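PDB 4H17: hydrolase, isochorismatase family from Pseudomonas putida KT2440, which probably acts as an isochorismatase-family hydrolase, a group of Rossmann-like enzymes that cleave small metabolites; its own substrate is not established. Local coordinates for residues C129-H134 against A157-D162. Sequence-based numbering, arbitrary orientation.
With SO4 (sulfate ion), chain C; EDO (1,2-ethanediol), chain H.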
ATOM      1  N   CYS A 129      13.640   5.619  -2.332  1.00 11.89           N
ATOM      2  CA  CYS A 129      14.075   5.380  -0.981  1.00 12.76           C
ATOM      3  C   CYS A 129      13.335   6.364  -0.072  1.00 12.23           C
ATOM      4  O   CYS A 129      12.640   7.245  -0.580  1.00 12.39           O
ATOM      5  CB  CYS A 129      15.593   5.542  -0.884  1.00 15.48           C
ATOM      6  SG  CYS A 129      16.202   7.194  -1.291  1.00 14.85           S
ATOM      7  N   GLY A 130      13.521   6.190   1.230  1.00 11.54           N
ATOM      8  CA  GLY A 130      12.988   7.111   2.246  1.00 14.40           C
ATOM      9  C   GLY A 130      11.985   6.496   3.198  1.00 13.08           C
ATOM     10  O   GLY A 130      12.021   5.291   3.492  1.00 14.09           O
ATOM     11  N   PHE A 131      11.071   7.324   3.677  1.00 11.50           N
ATOM     12  CA  PHE A 131      10.365   7.122   4.908  1.00 11.97           C
ATOM     13  C   PHE A 131       8.931   7.567   4.841  1.00 11.94           C
ATOM     14  O   PHE A 131       8.610   8.541   4.124  1.00 13.74           O
ATOM     15  CB  PHE A 131      11.059   7.934   6.032  1.00  9.41           C
ATOM     16  CG  PHE A 131      12.533   7.784   5.991  1.00 11.50           C
ATOM     17  CD1 PHE A 131      13.128   6.594   6.394  1.00 11.95           C
ATOM     18  CD2 PHE A 131      13.317   8.819   5.585  1.00 14.44           C
ATOM     19  CE1 PHE A 131      14.490   6.416   6.263  1.00 14.57           C
ATOM     20  CE2 PHE A 131      14.707   8.679   5.496  1.00 15.48           C
ATOM     21  CZ  PHE A 131      15.304   7.472   5.869  1.00 14.88           C
HETATM   22  N   MSE A 132       8.016   6.909   5.591  1.00  9.45           N
HETATM   23  CA  MSE A 132       8.194   5.562   6.231  1.00 10.05           C
HETATM   24  C   MSE A 132       7.884   4.494   5.213  1.00 11.41           C
HETATM   25  O   MSE A 132       7.069   4.705   4.295  1.00  9.50           O
HETATM   26  CB  MSE A 132       7.218   5.424   7.403  1.00  9.99           C
HETATM   27  CG  MSE A 132       7.462   6.481   8.459  1.00 13.75           C
HETATM   28 SE   MSE A 132       6.371   6.313  10.067  0.75 12.12          SE
HETATM   29  CE  MSE A 132       4.571   6.435   9.250  1.00 16.02           C
ATOM     30  N   SER A 133       8.536   3.357   5.333  1.00 10.90           N
ATOM     31  CA  SER A 133       8.437   2.331   4.303  1.00 10.99           C
ATOM     32  C   SER A 133       6.987   1.905   4.091  1.00 12.78           C
ATOM     33  O   SER A 133       6.589   1.678   2.943  1.00 13.38           O
ATOM     34  CB  SER A 133       9.321   1.118   4.619  1.00 11.95           C
ATOM     35  OG  SER A 133       9.031   0.554   5.844  1.00 15.68           O
ATOM     36  N   HIS A 134       6.210   1.766   5.159  1.00 11.17           N
ATOM     37  CA  HIS A 134       4.843   1.190   5.072  1.00 11.38           C
ATOM     38  C   HIS A 134       3.785   2.214   4.644  1.00 12.36           C
ATOM     39  O   HIS A 134       2.647   1.850   4.360  1.00 12.04           O
ATOM     40  CB  HIS A 134       4.405   0.530   6.380  1.00 12.67           C
ATOM     41  CG  HIS A 134       4.224   1.493   7.495  1.00 10.40           C
ATOM     42  ND1 HIS A 134       5.284   2.077   8.144  1.00 10.51           N
ATOM     43  CD2 HIS A 134       3.111   2.040   8.034  1.00 10.42           C
ATOM     44  CE1 HIS A 134       4.841   2.940   9.033  1.00 11.33           C
ATOM     45  NE2 HIS A 134       3.525   2.904   9.019  1.00 10.24           N
ATOM     46  N   ALA A 157      17.792   1.635   2.414  1.00 11.65           N
ATOM     47  CA  ALA A 157      17.772   3.106   2.360  1.00 12.03           C
ATOM     48  C   ALA A 157      16.353   3.589   2.684  1.00 12.49           C
ATOM     49  O   ALA A 157      15.904   4.657   2.222  1.00 12.65           O
ATOM     50  CB  ALA A 157      18.201   3.589   1.010  1.00 13.55           C
ATOM     51  N   SER A 158      15.655   2.788   3.462  0.80 10.34           N
ATOM     52  CA  SER A 158      14.268   3.063   3.862  0.80 10.22           C
ATOM     53  C   SER A 158      14.100   2.497   5.262  0.80 11.87           C
ATOM     54  O   SER A 158      14.859   1.595   5.690  0.80 16.44           O
ATOM     55  CB  SER A 158      13.304   2.465   2.838  0.80 10.13           C
ATOM     56  OG  SER A 158      11.918   2.643   3.228  0.80 10.75           O
ATOM     57  N   ALA A 159      13.124   3.001   6.009  1.00 11.78           N
ATOM     58  CA  ALA A 159      12.908   2.570   7.355  1.00 12.72           C
ATOM     59  C   ALA A 159      11.506   2.813   7.803  1.00  9.91           C
ATOM     60  O   ALA A 159      10.749   3.577   7.190  1.00 10.96           O
ATOM     61  CB  ALA A 159      13.881   3.265   8.306  1.00 14.15           C
ATOM     62  N   THR A 160      11.182   2.207   8.923  1.00 10.87           N
ATOM     63  CA  THR A 160       9.919   2.417   9.577  1.00 10.03           C
ATOM     64  C   THR A 160      10.099   2.360  11.108  1.00 11.87           C
ATOM     65  O   THR A 160      11.232   2.504  11.641  1.00 12.11           O
ATOM     66  CB  THR A 160       8.874   1.442   9.027  1.00 12.71           C
ATOM     67  OG1 THR A 160       7.590   1.744   9.588  1.00 12.95           O
ATOM     68  CG2 THR A 160       9.242   0.031   9.327  1.00 12.51           C
ATOM     69  N   ARG A 161       8.972   2.285  11.800  1.00 11.03           N
ATOM     70  CA  ARG A 161       8.975   2.208  13.267  1.00 14.58           C
ATOM     71  C   ARG A 161       8.135   1.029  13.789  1.00 12.13           C
ATOM     72  O   ARG A 161       7.407   0.365  13.038  1.00 11.44           O
ATOM     73  CB  ARG A 161       8.517   3.524  13.837  1.00 12.91           C
ATOM     74  CG  ARG A 161       7.007   3.778  13.705  1.00 11.36           C
ATOM     75  CD  ARG A 161       6.596   5.181  14.148  1.00 11.89           C
ATOM     76  NE  ARG A 161       5.186   5.257  14.580  1.00 12.65           N
ATOM     77  CZ  ARG A 161       4.125   5.210  13.775  1.00 14.39           C
ATOM     78  NH1 ARG A 161       4.264   5.117  12.450  1.00 17.74           N
ATOM     79  NH2 ARG A 161       2.919   5.264  14.324  1.00 14.64           N
ATOM     80  N   ASP A 162       8.291   0.731  15.083  1.00 12.31           N
ATOM     81  CA  ASP A 162       7.432  -0.213  15.752  1.00 12.90           C
ATOM     82  C   ASP A 162       5.988   0.211  15.594  1.00 12.17           C
ATOM     83  O   ASP A 162       5.645   1.374  15.853  1.00 11.76           O
ATOM     84  CB  ASP A 162       7.725  -0.291  17.258  1.00 15.88           C
ATOM     85  CG  ASP A 162       9.076  -0.916  17.615  1.00 18.69           C
ATOM     86  OD1 ASP A 162       9.836  -1.342  16.759  1.00 16.21           O
ATOM     87  OD2 ASP A 162       9.357  -0.975  18.830  1.00 21.56           O
TER
HETATM   88  S   SO4 C 201       4.832   8.872   6.330  1.00 12.52           S
HETATM   89  O1  SO4 C 201       4.868  10.000   5.375  1.00 13.34           O
HETATM   90  O2  SO4 C 201       5.290   7.652   5.715  1.00 12.17           O
HETATM   91  O3  SO4 C 201       3.414   8.670   6.715  1.00 13.45           O
HETATM   92  O4  SO4 C 201       5.538   9.172   7.588  1.00 12.97           O
HETATM   93  C1  EDO H 206      14.228  -1.715  10.241  1.00 24.40           C
HETATM   94  O1  EDO H 206      14.995  -1.229  11.358  1.00 25.41           O
HETATM   95  C2  EDO H 206      13.919  -0.514   9.351  1.00 18.68           C
HETATM   96  O2  EDO H 206      13.117   0.466  10.014  1.00 17.07           O
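Gly130 and Ser158 open the tightly packed part of the contact, which runs on to Thr160; they pair in parallel with CA atoms 4.5 Å apart. Gly130 N donates to Ala157 O (3.0 Å). In the conformer modelled here, Ser158 OG donates to Gly130 O (2.7 Å) almost in line with that carbonyl, chi1 of 177° placing the hydroxyl beside its own carbonyl carbon. Beyond the cis peptide before Met132, Ser133 N reaches Ala159 O (2.9 Å) from 41° above the carbonyl plane. Ser133 OG lies against Thr160 CB and is hydrogen-bonded to His176 ND1. His134 meets Thr160 OG1 at its ring edge, through a weak, bent bond from ND1 (2.7 Å, 119°), while NE2 is hydrogen-bonded to Asp185 of the second subunit. Trading the imidazole for an alanine is likely to leave that aspartate without its NE2 partner and Thr160 OG1 without its weak one. Arg161 is packed too: NH1 approaches Met132 SE edge-on (3.4 Å), and NH2 forms a salt bridge to the same Asp185. The loose side begins at partly exposed Asp162. Met132 N, at the N-cap, holds O2 of a probable crystallisation sulfate (2.8 Å), also bound by Tyr35, His71, Ser135 and Ser136, which may mark the active-site pocket. A non-proline cis peptide at this strand-to-helix turn of a beta-alpha-beta unit is characteristic of the isochorismatase-like hydrolase fold.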